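Local coordinates for protein PKS (Streptomyces albus, PDB 4OQJ) that probably elongates acyl chains by decarboxylative condensation through its ketosynthase domain, as part of the AT-less type I polyketide synthase that builds oxazolomycin, at residues T285-D290 and T441-I446; Y325-G330 and A431-F436. All blocks are in the same frame, centred on the assembly; numbering follows the deposited sequence.

Interaction 1 of 2, residues T285-D290 and T441-I446; sequences TAVNND and TNAHVI
Asn442 ND2 reaches across to two acceptors at once, Asp290 OD1 at 2.8 Å and Asn288 OD1 at 2.9 Å. The two bonds lie at the end of an antiparallel strand pair in the mixed sheet of this thiolase-fold ketosynthase. The carboxylate oxygen lies in the amide plane of Asn442 but is met from above its own plane, whereas the Asn288 amide is turned 71° from that of Asn442. A water donating to Asn442 OD1 and Asp290 OD2 closes the ring, so both ends of the Asn442 amide are held and its rotation is fixed. Asp290 OD2 is also salt-bridged to Lys294, a residue of the potassium site.

Paired backbone bonds join Ala286 to His444 and Asn288 to Asn442. On the face of Val287, where helix 195-209 packs, Val287 CG1 touches Thr441 CG2 at 3.7 Å and Thr285 CG2 runs beside Val445 CG2 at 3.8 Å. Helix 302-316 covers the Asn288 and His444 face. With CG anti to the backbone N (chi1 -172°), Asn289 crosses Thr441 at about a right angle, the hydroxyl oxygen in its amide plane, while OD1 takes the N-H of Gly291. Asn289 ND2 gives a bond of 3.0 Å to Thr441 OG1, whose hydroxyl also bonds Ser186 O of the second subunit.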
loop_
_atom_site.group_PDB
_atom_site.type_symbol
_atom_site.label_atom_id
_atom_site.label_comp_id
_atom_site.label_asym_id
_atom_site.label_seq_id
_atom_site.Cartn_x
_atom_site.Cartn_y
_atom_site.Cartn_z
ATOM N N THR A 285 -9.706 1.323 -12.067
ATOM C CA THR A 285 -9.176 2.296 -11.119
ATOM C C THR A 285 -7.829 2.777 -11.616
ATOM O O THR A 285 -7.156 2.063 -12.352
ATOM C CB THR A 285 -8.988 1.702 -9.709
ATOM O OG1 THR A 285 -7.935 0.724 -9.738
ATOM C CG2 THR A 285 -10.270 1.044 -9.192
ATOM N N ALA A 286 -7.432 3.975 -11.204
ATOM C CA ALA A 286 -6.119 4.493 -11.545
ATOM C C ALA A 286 -5.617 5.369 -10.415
ATOM O O ALA A 286 -6.405 6.007 -9.714
ATOM C CB ALA A 286 -6.165 5.265 -12.858
ATOM N N VAL A 287 -4.302 5.351 -10.226
ATOM C CA VAL A 287 -3.631 6.179 -9.246
ATOM C C VAL A 287 -2.381 6.755 -9.889
ATOM O O VAL A 287 -1.664 6.039 -10.587
ATOM C CB VAL A 287 -3.243 5.380 -7.978
ATOM C CG1 VAL A 287 -2.437 6.257 -6.999
ATOM C CG2 VAL A 287 -4.469 4.806 -7.318
ATOM N N ASN A 288 -2.125 8.044 -9.666
ATOM C CA ASN A 288 -0.893 8.651 -10.103
ATOM C C ASN A 288 -0.449 9.694 -9.073
ATOM O O ASN A 288 -1.067 9.830 -8.008
ATOM C CB ASN A 288 -1.051 9.254 -11.513
ATOM C CG ASN A 288 -1.910 10.510 -11.538
ATOM O OD1 ASN A 288 -2.244 11.063 -10.504
ATOM N ND2 ASN A 288 -2.252 10.980 -12.742
ATOM N N ASN A 289 0.641 10.385 -9.359
ATOM C CA ASN A 289 1.034 11.534 -8.546
ATOM C C ASN A 289 1.354 12.694 -9.463
ATOM O O ASN A 289 1.848 12.497 -10.587
ATOM C CB ASN A 289 2.226 11.204 -7.642
ATOM C CG ASN A 289 2.533 12.313 -6.650
ATOM O OD1 ASN A 289 3.173 13.323 -6.991
ATOM N ND2 ASN A 289 2.071 12.142 -5.420
ATOM N N ASP A 290 1.090 13.908 -8.983
ATOM C CA ASP A 290 1.382 15.128 -9.743
ATOM C C ASP A 290 2.857 15.292 -10.089
ATOM O O ASP A 290 3.210 15.924 -11.097
ATOM C CB ASP A 290 0.940 16.360 -8.956
ATOM C CG ASP A 290 -0.556 16.428 -8.775
ATOM O OD1 ASP A 290 -1.275 15.836 -9.601
ATOM O OD2 ASP A 290 -1.001 17.074 -7.807
ATOM N N THR A 441 -1.075 12.671 -4.651
ATOM C CA THR A 441 -1.458 11.357 -5.160
ATOM C C THR A 441 -2.953 11.387 -5.461
ATOM O O THR A 441 -3.774 11.666 -4.585
ATOM C CB THR A 441 -1.090 10.232 -4.191
ATOM O OG1 THR A 441 0.322 10.015 -4.275
ATOM C CG2 THR A 441 -1.806 8.920 -4.559
ATOM N N ASN A 442 -3.273 11.130 -6.733
ATOM C CA ASN A 442 -4.623 11.201 -7.265
ATOM C C ASN A 442 -5.179 9.833 -7.555
ATOM O O ASN A 442 -4.450 8.957 -7.971
ATOM C CB ASN A 442 -4.640 12.004 -8.555
ATOM C CG ASN A 442 -3.963 13.347 -8.412
ATOM O OD1 ASN A 442 -4.294 14.109 -7.519
ATOM N ND2 ASN A 442 -3.001 13.643 -9.301
ATOM N N ALA A 443 -6.482 9.665 -7.366
ATOM C CA ALA A 443 -7.153 8.414 -7.659
ATOM C C ALA A 443 -8.502 8.677 -8.317
ATOM O O ALA A 443 -9.163 9.681 -8.022
ATOM C CB ALA A 443 -7.336 7.615 -6.403
ATOM N N HIS A 444 -8.893 7.787 -9.221
ATOM C CA HIS A 444 -10.215 7.838 -9.848
ATOM C C HIS A 444 -10.677 6.405 -10.081
ATOM O O HIS A 444 -9.904 5.554 -10.512
ATOM C CB HIS A 444 -10.174 8.626 -11.155
ATOM C CG HIS A 444 -11.526 8.927 -11.744
ATOM N ND1 HIS A 444 -12.297 10.000 -11.340
ATOM C CD2 HIS A 444 -12.230 8.305 -12.723
ATOM C CE1 HIS A 444 -13.410 10.033 -12.060
ATOM N NE2 HIS A 444 -13.388 9.023 -12.911
ATOM N N VAL A 445 -11.935 6.146 -9.759
ATOM C CA VAL A 445 -12.533 4.818 -9.821
ATOM C C VAL A 445 -13.787 4.865 -10.705
ATOM O O VAL A 445 -14.612 5.791 -10.596
ATOM C CB VAL A 445 -12.882 4.330 -8.410
ATOM C CG1 VAL A 445 -13.667 3.016 -8.429
ATOM C CG2 VAL A 445 -11.617 4.196 -7.600
ATOM N N ILE A 446 -13.922 3.880 -11.593
ATOM C CA ILE A 446 -15.087 3.783 -12.465
ATOM C C ILE A 446 -15.997 2.716 -11.900
ATOM O O ILE A 446 -15.572 1.573 -11.683
ATOM C CB ILE A 446 -14.720 3.413 -13.911
ATOM C CG1 ILE A 446 -13.714 4.423 -14.499
ATOM C CG2 ILE A 446 -15.989 3.300 -14.774
ATOM C CD1 ILE A 446 -14.191 5.853 -14.534
HETATM O O HOH W 1 -3.533 16.627 -7.260
#

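Interaction 2 of 2, residues Y325-G330 and A431-F436. With GOL (glycerol), chain D.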
loop_
_atom_site.group_PDB
_atom_site.type_symbol
_atom_site.label_atom_id
_atom_site.label_comp_id
_atom_site.label_asym_id
_atom_site.label_seq_id
_atom_site.Cartn_x
_atom_site.Cartn_y
_atom_site.Cartn_z
ATOM N N TYR A 325 -22.620 10.229 -14.300
ATOM C CA TYR A 325 -22.435 10.911 -13.014
ATOM C C TYR A 325 -20.948 10.910 -12.620
ATOM O O TYR A 325 -20.268 9.895 -12.746
ATOM C CB TYR A 325 -23.269 10.256 -11.882
ATOM C CG TYR A 325 -23.031 10.970 -10.580
ATOM C CD1 TYR A 325 -23.575 12.226 -10.360
ATOM C CD2 TYR A 325 -22.221 10.423 -9.594
ATOM C CE1 TYR A 325 -23.323 12.922 -9.206
ATOM C CE2 TYR A 325 -21.971 11.112 -8.422
ATOM C CZ TYR A 325 -22.523 12.364 -8.239
ATOM O OH TYR A 325 -22.271 13.089 -7.090
ATOM N N VAL A 326 -20.442 12.038 -12.135
ATOM C CA VAL A 326 -19.124 12.061 -11.504
ATOM C C VAL A 326 -19.231 12.588 -10.081
ATOM O O VAL A 326 -19.801 13.652 -9.835
ATOM C CB VAL A 326 -18.096 12.935 -12.286
ATOM C CG1 VAL A 326 -16.819 13.150 -11.464
ATOM C CG2 VAL A 326 -17.755 12.304 -13.621
ATOM N N GLU A 327 -18.668 11.825 -9.155
ATOM C CA GLU A 327 -18.525 12.249 -7.783
ATOM C C GLU A 327 -17.161 12.913 -7.683
ATOM O O GLU A 327 -16.127 12.245 -7.672
ATOM C CB GLU A 327 -18.667 11.066 -6.816
ATOM C CG GLU A 327 -18.308 11.351 -5.337
ATOM C CD GLU A 327 -19.280 12.319 -4.635
ATOM O OE1 GLU A 327 -20.377 12.597 -5.167
ATOM O OE2 GLU A 327 -18.936 12.796 -3.534
ATOM N N ALA A 328 -17.192 14.236 -7.637
ATOM C CA ALA A 328 -16.009 15.073 -7.565
ATOM C C ALA A 328 -15.336 14.992 -6.207
ATOM O O ALA A 328 -15.967 14.669 -5.203
ATOM C CB ALA A 328 -16.380 16.497 -7.853
ATOM N N HIS A 329 -14.044 15.282 -6.183
ATOM C CA HIS A 329 -13.343 15.484 -4.926
ATOM C C HIS A 329 -14.045 16.624 -4.181
ATOM O O HIS A 329 -14.370 16.517 -2.996
ATOM C CB HIS A 329 -11.873 15.789 -5.205
ATOM C CG HIS A 329 -11.053 15.969 -3.977
ATOM N ND1 HIS A 329 -10.945 15.000 -3.005
ATOM C CD2 HIS A 329 -10.298 17.014 -3.562
ATOM C CE1 HIS A 329 -10.157 15.438 -2.039
ATOM N NE2 HIS A 329 -9.755 16.658 -2.351
ATOM N N GLY A 330 -14.282 17.715 -4.902
ATOM C CA GLY A 330 -15.348 18.652 -4.564
ATOM C C GLY A 330 -15.257 19.363 -3.226
ATOM O O GLY A 330 -16.200 19.323 -2.435
ATOM N N ALA A 431 -20.520 5.641 -13.408
ATOM C CA ALA A 431 -20.072 6.819 -12.698
ATOM C C ALA A 431 -18.566 6.833 -12.528
ATOM O O ALA A 431 -17.902 5.783 -12.571
ATOM C CB ALA A 431 -20.742 6.897 -11.329
ATOM N N GLY A 432 -18.036 8.035 -12.318
ATOM C CA GLY A 432 -16.669 8.198 -11.864
ATOM C C GLY A 432 -16.626 8.744 -10.443
ATOM O O GLY A 432 -17.496 9.514 -10.027
ATOM N N VAL A 433 -15.603 8.344 -9.705
ATOM C CA VAL A 433 -15.374 8.831 -8.360
ATOM C C VAL A 433 -13.928 9.288 -8.226
ATOM O O VAL A 433 -13.004 8.484 -8.411
ATOM C CB VAL A 433 -15.652 7.744 -7.317
ATOM C CG1 VAL A 433 -15.548 8.323 -5.914
ATOM C CG2 VAL A 433 -16.999 7.113 -7.553
ATOM N N SER A 434 -13.733 10.562 -7.885
ATOM C CA SER A 434 -12.397 11.139 -7.738
ATOM C C SER A 434 -12.009 11.392 -6.297
ATOM O O SER A 434 -12.843 11.736 -5.465
ATOM C CB SER A 434 -12.309 12.463 -8.497
ATOM O OG SER A 434 -12.448 12.245 -9.884
ATOM N N SER A 435 -10.720 11.275 -6.019
ATOM C CA SER A 435 -10.171 11.701 -4.738
ATOM C C SER A 435 -8.721 12.141 -4.923
ATOM O O SER A 435 -7.896 11.361 -5.390
ATOM C CB SER A 435 -10.288 10.571 -3.721
ATOM O OG SER A 435 -10.001 11.033 -2.423
ATOM N N PHE A 436 -8.416 13.391 -4.557
ATOM C CA PHE A 436 -7.088 13.973 -4.746
ATOM C C PHE A 436 -6.471 14.399 -3.418
ATOM O O PHE A 436 -7.037 15.207 -2.692
ATOM C CB PHE A 436 -7.158 15.179 -5.679
ATOM C CG PHE A 436 -7.942 14.924 -6.923
ATOM C CD1 PHE A 436 -7.714 13.788 -7.680
ATOM C CD2 PHE A 436 -8.927 15.806 -7.331
ATOM C CE1 PHE A 436 -8.440 13.558 -8.837
ATOM C CE2 PHE A 436 -9.663 15.569 -8.488
ATOM C CZ PHE A 436 -9.419 14.457 -9.232
HETATM C C1 GOL D . -7.849 18.485 0.348
HETATM O O1 GOL D . -8.349 17.276 -0.167
HETATM C C2 GOL D . -7.372 19.349 -0.812
HETATM O O2 GOL D . -6.988 20.621 -0.345
HETATM C C3 GOL D . -6.203 18.701 -1.539
HETATM O O3 GOL D . -6.642 18.201 -2.785
HETATM O O HOH W 2 -12.184 12.611 -1.865
#
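Backbone hydrogen bonds link Tyr325-Glu327 to Ala431-Ser434 as parallel neighbours in the ketosynthase sheet. Gly432 uses both its backbone groups: its N donates to Tyr325 O at 2.9 Å, and its O accepts from Glu327 N at 2.7 Å. The third bond runs from Ser434 N to Glu327 O at 2.9 Å, almost straight at 172°.

Apolar contact comes from a few side chains. Ala431 CB sits at the edge of the Tyr325 ring, near its plane, and the Glu327 side chain lies obliquely to Val433, CG to CG1 4.1 Å, beneath helix 376-390. Further along, Phe436 CD2 comes to 3.6 Å from His329 CB, and the two rings, inclined at 53°, meet obliquely.

Among polar side chains, Tyr325 OH donates to Glu327 OE1 at 2.7 Å. Lys383 bonds both Tyr325 OH and Glu327 OE1, giving the buried carboxylate a positive partner; Glu327 OE2 accepts from Val365 N. A bend at chi2 carries this carboxylate away from the neighbouring strand. His329 has its CG anti to the backbone N (chi1 -178°), which brings the imidazole over Phe436 N. A water in the ring plane joins His329 ND1 to Ser435 OG. At the other nitrogen, His329 NE2 and glycerol O1 share a 2.7 Å hydrogen bond, while glycerol O3 donates to Phe436 O.

Cys193 packs against His329 and His371 also bonds the glycerol, consistent with the Cys-His-His site of ketosynthases. The glycerol, probably from the crystallisation liquor, thus probably lies in the active site, where two histidines and a strand-end carbonyl offer hydrogen bonds to an oxygen-bearing guest.

How the interactions relate
From the N terminus, 285-290 comes first and waits some 150 residues for 441-446; within that long excursion 325-330 and 431-436 meet, so interaction 2 is nested inside the loop closed by interaction 1. Strands 430-436 and 441-448 follow each other in the chain and lie side by side, putting strands 280-289, 441-448, 430-436 and 325-327 in one continuous row of the sheet. The centres are 11 Å apart. Between the contacts, Val433 N is probably hydrogen-bonded to Val445 O, and Ser434 OG to His444 ND1 at 2.7 Å. Together they connect the strand leading toward the potassium site with the histidine-bearing loop beside the glycerol.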